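Local coordinates for protein dITP/XTP pyrophosphatase (Coxiella burnetii, PDB 3TQU) that probably uses magnesium to hydrolyse non-canonical purine nucleoside triphosphates such as XTP, dITP and ITP to monophosphates and diphosphate, clearing them from the nucleotide pool, at residues Val8-Asn13 against Ala68-Ser73; Ser73-Ala78 against Arg117-His122; Phe121-Ala126 against Ser184-Ala189; Gly141-Glu146 against Pro161-Pro166. One frame throughout, in Å; residues are numbered along the deposited sequence.

Interaction 1: residues Val8-Asn13 against Ala68-Ser73. With CA (calcium ion), chain E.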
loop_
_atom_site.group_PDB
_atom_site.type_symbol
_atom_site.label_atom_id
_atom_site.label_comp_id
_atom_site.label_asym_id
_atom_site.label_seq_id
_atom_site.Cartn_x
_atom_site.Cartn_y
_atom_site.Cartn_z
ATOM N N VAL A 8 -6.027 -7.087 16.687
ATOM C CA VAL A 8 -4.750 -7.043 17.388
ATOM C C VAL A 8 -3.893 -5.889 16.889
ATOM O O VAL A 8 -3.748 -5.690 15.684
ATOM C CB VAL A 8 -3.962 -8.359 17.215
ATOM C CG1 VAL A 8 -2.561 -8.220 17.797
ATOM C CG2 VAL A 8 -4.704 -9.514 17.868
ATOM N N LEU A 9 -3.332 -5.132 17.826
ATOM C CA LEU A 9 -2.409 -4.055 17.508
ATOM C C LEU A 9 -0.984 -4.563 17.687
ATOM O O LEU A 9 -0.610 -5.000 18.774
ATOM C CB LEU A 9 -2.656 -2.861 18.436
ATOM C CG LEU A 9 -2.082 -1.506 18.010
ATOM C CD1 LEU A 9 -2.783 -0.998 16.756
ATOM C CD2 LEU A 9 -2.219 -0.491 19.136
ATOM N N ALA A 10 -0.189 -4.511 16.623
ATOM C CA ALA A 10 1.170 -5.040 16.674
ATOM C C ALA A 10 2.096 -4.197 17.556
ATOM O O ALA A 10 3.077 -4.701 18.100
ATOM C CB ALA A 10 1.741 -5.172 15.267
ATOM N N SER A 11 1.769 -2.920 17.710
ATOM C CA SER A 11 2.629 -1.983 18.431
ATOM C C SER A 11 2.611 -2.160 19.954
ATOM O O SER A 11 1.591 -2.512 20.539
ATOM C CB SER A 11 2.233 -0.548 18.079
ATOM O OG SER A 11 3.034 0.385 18.777
ATOM N N GLN A 12 3.756 -1.911 20.585
ATOM C CA GLN A 12 3.855 -1.890 22.039
ATOM C C GLN A 12 3.763 -0.453 22.527
ATOM O O GLN A 12 3.929 -0.174 23.715
ATOM C CB GLN A 12 5.183 -2.486 22.504
ATOM C CG GLN A 12 5.383 -3.961 22.198
ATOM C CD GLN A 12 6.558 -4.543 22.963
ATOM O OE1 GLN A 12 6.629 -4.433 24.189
ATOM N NE2 GLN A 12 7.496 -5.149 22.243
ATOM N N ASN A 13 3.508 0.461 21.598
ATOM C CA ASN A 13 3.503 1.884 21.903
ATOM C C ASN A 13 2.176 2.314 22.525
ATOM O O ASN A 13 1.132 2.256 21.875
ATOM C CB ASN A 13 3.799 2.686 20.634
ATOM C CG ASN A 13 3.914 4.170 20.894
ATOM O OD1 ASN A 13 3.103 4.751 21.616
ATOM N ND2 ASN A 13 4.924 4.796 20.303
ATOM N N ALA A 68 -5.226 -8.178 12.332
ATOM C CA ALA A 68 -4.150 -7.438 12.974
ATOM C C ALA A 68 -3.854 -6.151 12.225
ATOM O O ALA A 68 -3.951 -6.096 10.998
ATOM C CB ALA A 68 -2.900 -8.297 13.081
ATOM N N LEU A 69 -3.492 -5.119 12.976
ATOM C CA LEU A 69 -3.203 -3.814 12.407
ATOM C C LEU A 69 -1.818 -3.361 12.838
ATOM O O LEU A 69 -1.471 -3.433 14.021
ATOM C CB LEU A 69 -4.256 -2.802 12.859
ATOM C CG LEU A 69 -4.204 -1.392 12.272
ATOM C CD1 LEU A 69 -5.584 -0.759 12.318
ATOM C CD2 LEU A 69 -3.179 -0.521 13.000
ATOM N N ALA A 70 -1.024 -2.905 11.878
ATOM C CA ALA A 70 0.303 -2.394 12.184
ATOM C C ALA A 70 0.584 -1.144 11.366
ATOM O O ALA A 70 -0.088 -0.883 10.368
ATOM C CB ALA A 70 1.358 -3.455 11.913
ATOM N N ASP A 71 1.571 -0.366 11.793
ATOM C CA ASP A 71 1.982 0.793 11.017
ATOM C C ASP A 71 3.495 0.881 10.964
ATOM O O ASP A 71 4.190 0.324 11.813
ATOM C CB ASP A 71 1.417 2.085 11.613
ATOM C CG ASP A 71 2.341 2.702 12.653
ATOM O OD1 ASP A 71 2.098 2.510 13.861
ATOM O OD2 ASP A 71 3.314 3.379 12.259
ATOM N N ASP A 72 3.998 1.576 9.952
ATOM C CA ASP A 72 5.390 1.993 9.945
ATOM C C ASP A 72 5.448 3.456 9.528
ATOM O O ASP A 72 4.627 3.919 8.729
ATOM C CB ASP A 72 6.244 1.120 9.025
ATOM C CG ASP A 72 7.723 1.396 9.184
ATOM O OD1 ASP A 72 8.094 1.936 10.242
ATOM O OD2 ASP A 72 8.513 1.084 8.269
ATOM N N SER A 73 6.407 4.189 10.077
ATOM C CA SER A 73 6.475 5.623 9.849
ATOM C C SER A 73 7.912 6.099 9.736
ATOM O O SER A 73 8.844 5.404 10.141
ATOM C CB SER A 73 5.788 6.363 10.993
ATOM O OG SER A 73 6.448 6.094 12.221
HETATM CA CA CA E . 9.746 1.261 12.079
HETATM O O HOH W 1 10.839 1.417 9.679
HETATM O O HOH W 2 9.343 3.825 12.271
HETATM O O HOH W 3 11.913 2.088 13.302
HETATM O O HOH W 4 7.674 1.326 13.490
HETATM O O HOH W 5 10.020 0.861 14.690
#
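Val8 O is gripped twice by the facing strand: Leu69 N gives it a hydrogen bond of 2.8 Å, arriving almost in line with the carbonyl, and Ala68 CA makes a CA-H...O contact of 3.2 Å with the same oxygen. Two residues after Val8, Ala10 N returns a nearly straight bond (172°) to Leu69 O at 3.1 Å, completing a parallel ladder in which Val8 pairs with Ala68 and Leu9 with Leu69. The side chains of Val8 and Ala68 share the face packed against helix 49-64. On the other face Leu9 and Leu69 run side by side, both with CG anti to the backbone N (chi1 -163° and -175°), and touch through Leu9 CD1 and Leu69 CD2 at 3.8 Å. Just past the end of strand 5-9, Ala10 CB still meets Ala70 CB. These are neighbouring parallel strands of the mixed sheet of the HAM1 fold, and both segments run on from it into the predicted active site. After Leu9 the chain turns into the predicted substrate-binding residues Ser11 to Asn13, where Ser11 OG accepts from Asn13 N at 2.9 Å in an ST turn and Asn13 caps the helix that follows. The strand from Ala68 instead carries on to Asp72, the predicted proton acceptor, whose OD1 binds the calcium ion at 2.6 Å together with five waters and Glu44. Asp72 OD2 takes a hydrogen bond from one of those waters at 2.7 Å and another from Asn52, while Asp71 forms a salt bridge with Lys16.

Interaction 2: residues Ser73-Ala78 against Arg117-His122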
loop_
_atom_site.group_PDB
_atom_site.type_symbol
_atom_site.label_atom_id
_atom_site.label_comp_id
_atom_site.label_asym_id
_atom_site.label_seq_id
_atom_site.Cartn_x
_atom_site.Cartn_y
_atom_site.Cartn_z
ATOM N N SER A 73 6.407 4.189 10.077
ATOM C CA SER A 73 6.475 5.623 9.849
ATOM C C SER A 73 7.912 6.099 9.736
ATOM O O SER A 73 8.844 5.404 10.141
ATOM C CB SER A 73 5.788 6.363 10.993
ATOM O OG SER A 73 6.448 6.094 12.221
ATOM N N GLY A 74 8.093 7.297 9.198
ATOM C CA GLY A 74 9.426 7.847 9.087
ATOM C C GLY A 74 9.458 9.222 8.462
ATOM O O GLY A 74 8.436 9.754 8.027
ATOM N N LEU A 75 10.655 9.793 8.436
ATOM C CA LEU A 75 10.898 11.098 7.850
ATOM C C LEU A 75 11.638 10.886 6.539
ATOM O O LEU A 75 12.601 10.121 6.494
ATOM C CB LEU A 75 11.761 11.924 8.801
ATOM C CG LEU A 75 12.136 13.338 8.375
ATOM C CD1 LEU A 75 10.889 14.182 8.149
ATOM C CD2 LEU A 75 13.045 13.972 9.423
ATOM N N THR A 76 11.185 11.541 5.473
ATOM C CA THR A 76 11.879 11.476 4.195
ATOM C C THR A 76 12.317 12.877 3.795
ATOM O O THR A 76 11.528 13.814 3.834
ATOM C CB THR A 76 10.996 10.884 3.083
ATOM O OG1 THR A 76 9.867 11.736 2.859
ATOM C CG2 THR A 76 10.515 9.491 3.466
ATOM N N ILE A 77 13.579 13.014 3.412
ATOM C CA ILE A 77 14.124 14.318 3.055
ATOM C C ILE A 77 14.572 14.358 1.597
ATOM O O ILE A 77 15.438 13.591 1.178
ATOM C CB ILE A 77 15.273 14.713 3.995
ATOM C CG1 ILE A 77 14.762 14.759 5.439
ATOM C CG2 ILE A 77 15.855 16.051 3.589
ATOM C CD1 ILE A 77 15.840 15.023 6.482
ATOM N N ALA A 78 13.968 15.264 0.834
ATOM C CA ALA A 78 14.190 15.342 -0.606
ATOM C C ALA A 78 15.670 15.398 -0.974
ATOM O O ALA A 78 16.134 14.636 -1.821
ATOM C CB ALA A 78 13.438 16.531 -1.197
ATOM N N ARG A 117 15.196 22.124 1.381
ATOM C CA ARG A 117 15.030 21.592 2.730
ATOM C C ARG A 117 13.730 20.801 2.836
ATOM O O ARG A 117 13.293 20.456 3.935
ATOM C CB ARG A 117 15.014 22.729 3.757
ATOM C CG ARG A 117 16.142 23.745 3.612
ATOM C CD ARG A 117 17.437 23.263 4.247
ATOM N NE ARG A 117 17.326 23.117 5.696
ATOM C CZ ARG A 117 18.341 22.791 6.491
ATOM N NH1 ARG A 117 19.547 22.585 5.979
ATOM N NH2 ARG A 117 18.155 22.674 7.799
ATOM N N SER A 118 13.108 20.525 1.695
ATOM C CA SER A 118 11.815 19.845 1.673
ATOM C C SER A 118 11.879 18.481 2.344
ATOM O O SER A 118 12.862 17.756 2.194
ATOM C CB SER A 118 11.305 19.693 0.238
ATOM O OG SER A 118 11.042 20.962 -0.337
ATOM N N ALA A 119 10.823 18.142 3.077
ATOM C CA ALA A 119 10.756 16.870 3.778
ATOM C C ALA A 119 9.304 16.484 4.021
ATOM O O ALA A 119 8.407 17.316 3.914
ATOM C CB ALA A 119 11.515 16.947 5.095
ATOM N N SER A 120 9.080 15.216 4.341
ATOM C CA SER A 120 7.740 14.730 4.626
ATOM C C SER A 120 7.786 13.650 5.693
ATOM O O SER A 120 8.723 12.847 5.732
ATOM C CB SER A 120 7.089 14.167 3.361
ATOM O OG SER A 120 7.101 15.118 2.315
ATOM N N PHE A 121 6.786 13.654 6.570
ATOM C CA PHE A 121 6.549 12.543 7.481
ATOM C C PHE A 121 5.547 11.609 6.821
ATOM O O PHE A 121 4.582 12.071 6.208
ATOM C CB PHE A 121 5.951 13.035 8.799
ATOM C CG PHE A 121 6.967 13.336 9.861
ATOM C CD1 PHE A 121 7.831 12.352 10.311
ATOM C CD2 PHE A 121 7.029 14.593 10.439
ATOM C CE1 PHE A 121 8.760 12.625 11.300
ATOM C CE2 PHE A 121 7.955 14.871 11.432
ATOM C CZ PHE A 121 8.821 13.884 11.860
ATOM N N HIS A 122 5.769 10.305 6.956
ATOM C CA HIS A 122 4.861 9.314 6.393
ATOM C C HIS A 122 4.380 8.358 7.467
ATOM O O HIS A 122 5.157 7.931 8.324
ATOM C CB HIS A 122 5.551 8.508 5.291
ATOM C CG HIS A 122 5.955 9.324 4.107
ATOM N ND1 HIS A 122 5.215 9.366 2.945
ATOM C CD2 HIS A 122 7.021 10.134 3.904
ATOM C CE1 HIS A 122 5.810 10.164 2.076
ATOM N NE2 HIS A 122 6.908 10.642 2.633
HETATM O O HOH W 6 10.062 13.988 0.910
#
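Thr76 and His122 meet because the threonine holds OG1 between its backbone N and carbonyl carbon (chi1 63°), while the histidine turns CG anti to its own carbonyl carbon (chi1 -64°) and brings its ring toward the neighbouring strand, across the threonine side chain at about a right angle. Thr76 OG1 then lies in the plane of the ring, hydrogen-bonded to NE2 at 3.2 Å. The two strands form an antiparallel ladder at the core of the HAM1 sheet: Gly74 with His122 and Thr76 with Ser120 are the hydrogen-bonded pairs, Leu75 with Phe121 and Ile77 with Ala119 the non-hydrogen-bonded ones. Among its rungs, Thr76 N reaches Ser120 O at 2.8 Å, and Ala78 N extends the ladder to Ser118 O. The other ring nitrogen, His122 ND1, is hydrogen-bonded to His140 NE2, so both have partners. Pro134 and Ala135 of the second subunit pack on Thr76 and His122, respectively, bringing this face to the dimer contact. The opposite face is apolar. Ile77 CG1 rests on Ala119 CB at 3.9 Å, and Leu75 CD1 makes a CH-pi contact with Phe121, sitting 4.1 Å from the ring centroid and only 9° off the normal.

Interaction 3: residues Phe121-Ala126 against Ser184-Ala189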
loop_
_atom_site.group_PDB
_atom_site.type_symbol
_atom_site.label_atom_id
_atom_site.label_comp_id
_atom_site.label_asym_id
_atom_site.label_seq_id
_atom_site.Cartn_x
_atom_site.Cartn_y
_atom_site.Cartn_z
ATOM N N PHE A 121 6.786 13.654 6.570
ATOM C CA PHE A 121 6.549 12.543 7.481
ATOM C C PHE A 121 5.547 11.609 6.821
ATOM O O PHE A 121 4.582 12.071 6.208
ATOM C CB PHE A 121 5.951 13.035 8.799
ATOM C CG PHE A 121 6.967 13.336 9.861
ATOM C CD1 PHE A 121 7.831 12.352 10.311
ATOM C CD2 PHE A 121 7.029 14.593 10.439
ATOM C CE1 PHE A 121 8.760 12.625 11.300
ATOM C CE2 PHE A 121 7.955 14.871 11.432
ATOM C CZ PHE A 121 8.821 13.884 11.860
ATOM N N HIS A 122 5.769 10.305 6.956
ATOM C CA HIS A 122 4.861 9.314 6.393
ATOM C C HIS A 122 4.380 8.358 7.467
ATOM O O HIS A 122 5.157 7.931 8.324
ATOM C CB HIS A 122 5.551 8.508 5.291
ATOM C CG HIS A 122 5.955 9.324 4.107
ATOM N ND1 HIS A 122 5.215 9.366 2.945
ATOM C CD2 HIS A 122 7.021 10.134 3.904
ATOM C CE1 HIS A 122 5.810 10.164 2.076
ATOM N NE2 HIS A 122 6.908 10.642 2.633
ATOM N N CYS A 123 3.096 8.016 7.415
ATOM C CA CYS A 123 2.557 6.952 8.247
ATOM C C CYS A 123 1.751 5.996 7.385
ATOM O O CYS A 123 0.775 6.397 6.746
ATOM C CB CYS A 123 1.668 7.510 9.356
ATOM S SG CYS A 123 0.852 6.217 10.328
ATOM N N VAL A 124 2.161 4.734 7.363
ATOM C CA VAL A 124 1.448 3.730 6.590
ATOM C C VAL A 124 0.888 2.686 7.537
ATOM O O VAL A 124 1.633 2.046 8.280
ATOM C CB VAL A 124 2.358 3.044 5.554
ATOM C CG1 VAL A 124 1.562 2.011 4.743
ATOM C CG2 VAL A 124 2.990 4.076 4.633
ATOM N N ILE A 125 -0.430 2.536 7.509
ATOM C CA ILE A 125 -1.128 1.565 8.334
ATOM C C ILE A 125 -1.575 0.406 7.458
ATOM O O ILE A 125 -2.097 0.611 6.359
ATOM C CB ILE A 125 -2.364 2.206 9.006
ATOM C CG1 ILE A 125 -1.922 3.309 9.968
ATOM C CG2 ILE A 125 -3.200 1.157 9.733
ATOM C CD1 ILE A 125 -3.068 4.076 10.602
ATOM N N ALA A 126 -1.351 -0.810 7.934
ATOM C CA ALA A 126 -1.846 -1.992 7.245
ATOM C C ALA A 126 -2.769 -2.768 8.169
ATOM O O ALA A 126 -2.423 -3.043 9.316
ATOM C CB ALA A 126 -0.691 -2.870 6.777
ATOM N N SER A 184 -1.126 15.669 11.594
ATOM C CA SER A 184 0.100 14.942 11.281
ATOM C C SER A 184 -0.131 13.814 10.283
ATOM O O SER A 184 -1.260 13.545 9.866
ATOM C CB SER A 184 0.724 14.359 12.547
ATOM O OG SER A 184 -0.097 13.331 13.072
ATOM N N HIS A 185 0.965 13.163 9.911
ATOM C CA HIS A 185 0.926 11.992 9.055
ATOM C C HIS A 185 0.131 10.873 9.718
ATOM O O HIS A 185 -0.611 10.148 9.052
ATOM C CB HIS A 185 2.350 11.530 8.738
ATOM C CG HIS A 185 3.220 11.368 9.947
ATOM N ND1 HIS A 185 3.422 12.381 10.860
ATOM C CD2 HIS A 185 3.951 10.316 10.383
ATOM C CE1 HIS A 185 4.238 11.958 11.809
ATOM N NE2 HIS A 185 4.574 10.707 11.544
ATOM N N ARG A 186 0.285 10.736 11.034
ATOM C CA ARG A 186 -0.484 9.746 11.778
ATOM C C ARG A 186 -1.960 10.124 11.818
ATOM O O ARG A 186 -2.828 9.285 11.585
ATOM C CB ARG A 186 0.052 9.587 13.202
ATOM C CG ARG A 186 1.344 8.793 13.303
ATOM C CD ARG A 186 1.666 8.454 14.755
ATOM N NE ARG A 186 0.512 7.884 15.447
ATOM C CZ ARG A 186 0.124 6.614 15.349
ATOM N NH1 ARG A 186 0.795 5.765 14.582
ATOM N NH2 ARG A 186 -0.941 6.191 16.018
ATOM N N GLY A 187 -2.240 11.389 12.118
ATOM C CA GLY A 187 -3.610 11.868 12.142
ATOM C C GLY A 187 -4.335 11.580 10.838
ATOM O O GLY A 187 -5.482 11.135 10.842
ATOM N N GLN A 188 -3.663 11.834 9.718
ATOM C CA GLN A 188 -4.264 11.623 8.403
ATOM C C GLN A 188 -4.486 10.138 8.112
ATOM O O GLN A 188 -5.543 9.744 7.618
ATOM C CB GLN A 188 -3.411 12.274 7.307
ATOM C CG GLN A 188 -3.374 13.795 7.388
ATOM C CD GLN A 188 -2.413 14.424 6.395
ATOM O OE1 GLN A 188 -2.656 14.424 5.189
ATOM N NE2 GLN A 188 -1.316 14.972 6.902
ATOM N N ALA A 189 -3.493 9.314 8.422
ATOM C CA ALA A 189 -3.642 7.875 8.257
ATOM C C ALA A 189 -4.818 7.374 9.093
ATOM O O ALA A 189 -5.662 6.616 8.610
ATOM C CB ALA A 189 -2.358 7.158 8.646
#
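Phe121 and His185 form an offset stack, their centroids 4.6 Å apart and their planes only 12° from parallel. The offset is large enough that Phe121 CB, rather than the phenyl centre, sits over the middle of the imidazole, 3.4 Å from its centroid in a close CH-pi contact. Arg186 CG lies over the opposite face of the same ring, toward its rim, so the imidazole is sandwiched between strand and helix atoms. At its edge CD2 points to His122 O, 3.4 Å away, whereas ND1 is buried here without a hydrogen-bonding partner. Further along the strand Cys123 and Ile125 close on the helix: Cys123 SG touches Ala189 CB at 3.7 Å, and Ile125 CD1 meets the same methyl at 3.7 Å. Cys123 CB also packs on His185 O.

The start of the helix sets the place of the imidazole. His185 is its first residue and holds its ring between backbone N and carbonyl carbon (chi1 51°), over the strand. Ser184 is the N-cap, its OG accepting from Gly187 N at 3.0 Å along a nearly straight path. Both His185 and Arg186 belong to the predicted substrate-binding site; the arginine is held by a salt bridge to Glu19. The axis of 185-189 passes 7.2 Å from that of strand segment 121-126, at 32°. The helix thus lies along the sheet face bearing Phe121, Cys123 and Ile125, while Val124 and Ala126 face helix 49-64 on the other side.

Interaction 4: residues Gly141-Glu146 against Pro161-Pro166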
loop_
_atom_site.group_PDB
_atom_site.type_symbol
_atom_site.label_atom_id
_atom_site.label_comp_id
_atom_site.label_asym_id
_atom_site.label_seq_id
_atom_site.Cartn_x
_atom_site.Cartn_y
_atom_site.Cartn_z
ATOM N N GLY A 141 -0.728 8.163 5.230
ATOM C CA GLY A 141 -0.773 9.566 5.607
ATOM C C GLY A 141 0.539 10.266 5.302
ATOM O O GLY A 141 1.619 9.734 5.578
ATOM N N VAL A 142 0.444 11.460 4.727
ATOM C CA VAL A 142 1.625 12.229 4.363
ATOM C C VAL A 142 1.541 13.651 4.898
ATOM O O VAL A 142 0.540 14.341 4.712
ATOM C CB VAL A 142 1.829 12.274 2.831
ATOM C CG1 VAL A 142 3.034 13.141 2.482
ATOM C CG2 VAL A 142 2.000 10.870 2.278
ATOM N N TRP A 143 2.609 14.084 5.557
ATOM C CA TRP A 143 2.673 15.416 6.136
ATOM C C TRP A 143 3.895 16.138 5.574
ATOM O O TRP A 143 5.029 15.778 5.886
ATOM C CB TRP A 143 2.769 15.301 7.660
ATOM C CG TRP A 143 2.470 16.559 8.409
ATOM C CD1 TRP A 143 1.818 17.666 7.940
ATOM C CD2 TRP A 143 2.811 16.842 9.773
ATOM N NE1 TRP A 143 1.731 18.617 8.930
ATOM C CE2 TRP A 143 2.333 18.136 10.061
ATOM C CE3 TRP A 143 3.471 16.124 10.776
ATOM C CZ2 TRP A 143 2.500 18.730 11.313
ATOM C CZ3 TRP A 143 3.634 16.717 12.018
ATOM C CH2 TRP A 143 3.152 18.006 12.274
ATOM N N GLU A 144 3.663 17.149 4.739
ATOM C CA GLU A 144 4.749 17.879 4.079
ATOM C C GLU A 144 5.238 19.084 4.885
ATOM O O GLU A 144 4.440 19.852 5.419
ATOM C CB GLU A 144 4.312 18.339 2.685
ATOM C CG GLU A 144 3.809 17.219 1.788
ATOM C CD GLU A 144 3.363 17.720 0.427
ATOM O OE1 GLU A 144 3.493 18.934 0.169
ATOM O OE2 GLU A 144 2.880 16.902 -0.386
ATOM N N GLY A 145 6.553 19.254 4.960
ATOM C CA GLY A 145 7.131 20.394 5.645
ATOM C C GLY A 145 8.550 20.682 5.199
ATOM O O GLY A 145 8.933 20.365 4.074
ATOM N N GLU A 146 9.330 21.290 6.087
ATOM C CA GLU A 146 10.715 21.638 5.797
ATOM C C GLU A 146 11.573 21.347 7.014
ATOM O O GLU A 146 11.092 21.406 8.146
ATOM C CB GLU A 146 10.836 23.123 5.445
ATOM C CG GLU A 146 9.994 23.561 4.263
ATOM C CD GLU A 146 10.058 25.057 4.034
ATOM O OE1 GLU A 146 10.751 25.749 4.811
ATOM O OE2 GLU A 146 9.414 25.541 3.080
ATOM N N PRO A 161 11.362 18.516 16.562
ATOM C CA PRO A 161 11.972 19.841 16.739
ATOM C C PRO A 161 12.539 20.469 15.459
ATOM O O PRO A 161 12.688 21.689 15.420
ATOM C CB PRO A 161 13.100 19.578 17.745
ATOM C CG PRO A 161 12.657 18.368 18.494
ATOM C CD PRO A 161 11.953 17.520 17.473
ATOM N N ILE A 162 12.855 19.671 14.441
ATOM C CA ILE A 162 13.383 20.235 13.196
ATOM C C ILE A 162 12.421 20.122 12.014
ATOM O O ILE A 162 12.790 20.428 10.881
ATOM C CB ILE A 162 14.749 19.627 12.792
ATOM C CG1 ILE A 162 14.645 18.107 12.639
ATOM C CG2 ILE A 162 15.830 20.020 13.793
ATOM C CD1 ILE A 162 15.916 17.460 12.107
ATOM N N PHE A 163 11.193 19.688 12.272
ATOM C CA PHE A 163 10.209 19.595 11.204
ATOM C C PHE A 163 9.329 20.840 11.159
ATOM O O PHE A 163 8.318 20.925 11.852
ATOM C CB PHE A 163 9.353 18.340 11.344
ATOM C CG PHE A 163 8.478 18.079 10.155
ATOM C CD1 PHE A 163 9.000 17.486 9.018
ATOM C CD2 PHE A 163 7.142 18.436 10.166
ATOM C CE1 PHE A 163 8.200 17.248 7.913
ATOM C CE2 PHE A 163 6.336 18.197 9.067
ATOM C CZ PHE A 163 6.868 17.601 7.941
ATOM N N TYR A 164 9.735 21.803 10.339
ATOM C CA TYR A 164 9.005 23.057 10.191
ATOM C C TYR A 164 7.720 22.846 9.399
ATOM O O TYR A 164 7.737 22.266 8.310
ATOM C CB TYR A 164 9.888 24.102 9.505
ATOM C CG TYR A 164 9.227 25.452 9.311
ATOM C CD1 TYR A 164 8.764 25.848 8.063
ATOM C CD2 TYR A 164 9.071 26.331 10.376
ATOM C CE1 TYR A 164 8.165 27.082 7.879
ATOM C CE2 TYR A 164 8.470 27.567 10.202
ATOM C CZ TYR A 164 8.018 27.935 8.950
ATOM O OH TYR A 164 7.420 29.160 8.765
ATOM N N VAL A 165 6.608 23.316 9.952
ATOM C CA VAL A 165 5.306 23.156 9.318
ATOM C C VAL A 165 4.848 24.487 8.737
ATOM O O VAL A 165 4.328 25.335 9.459
ATOM C CB VAL A 165 4.260 22.651 10.325
ATOM C CG1 VAL A 165 2.937 22.370 9.626
ATOM C CG2 VAL A 165 4.773 21.402 11.027
ATOM N N PRO A 166 5.047 24.671 7.423
ATOM C CA PRO A 166 4.786 25.928 6.715
ATOM C C PRO A 166 3.405 26.506 7.008
ATOM O O PRO A 166 3.276 27.719 7.174
ATOM C CB PRO A 166 4.890 25.521 5.243
ATOM C CG PRO A 166 5.862 24.401 5.247
ATOM C CD PRO A 166 5.575 23.634 6.516
#
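The short strand 163-165 joins the HAM1 sheet at the tip of strand 137-147, and the link is a single antiparallel hydrogen-bonded pair, Glu146 with Tyr164. Glu146 N donates to Tyr164 O at 2.9 Å, and Tyr164 N donates back to Glu146 O along a more bent path. The segment axes cross at 105° with a closest approach of 4.7 Å, consistent with pairing at this end alone. On the face bearing the pair, Glu146 and Tyr164 extend in the same direction, OE1 lying 3.8 Å from the ring atom CD1, with the carboxylate turned 39° from the ring plane. Just before the bridge Gly145 lies close against the crossing chain: its CA is 3.3 Å from Tyr164 O and 3.7 Å from Pro166 CD. The crossing also brings together an aromatic group on the side of the sheet where helices 177-183 and 185-199 pack. Phe163 lays CE2 over the indole of Trp143, 3.8 Å from CD2, the two rings meeting obliquely. The phenyl directs its CZ edge at Trp143 O, 3.3 Å away. With CG anti to the backbone N (chi1 -164°), the tryptophan holds its six-membered ring against Val165, whose CG2 touches CZ2 at 3.5 Å. Around this group, Phe163 meets the ring of Phe121, and Trp143 also touches Lys180 and His185, two residues predicted to bind substrate. Ile162, at the entry to the short strand, packs on Ile102 and Val105 of helix 98-112.

All four contacts are built on one mixed sheet. Strand 68-77 serves interaction 1 with its first half and interaction 2 with its second, their centres 21 Å apart on opposite sides of the chain's centre; Ser73 belongs to both. Strand 118-128 likewise passes from interaction 2 to interaction 3 through Phe121 and His122. Interaction 4 lies one strand further, about 7 Å centre to centre from interaction 2, and is nested along the chain inside the loop closed by interaction 3. Two long strands thus carry the contacts across the fold, with the metal ligand Asp72 near the middle of 68-77, and the predicted substrate residues of interactions 1, 2 and 3 are drawn together around the sheet from distant parts of the sequence.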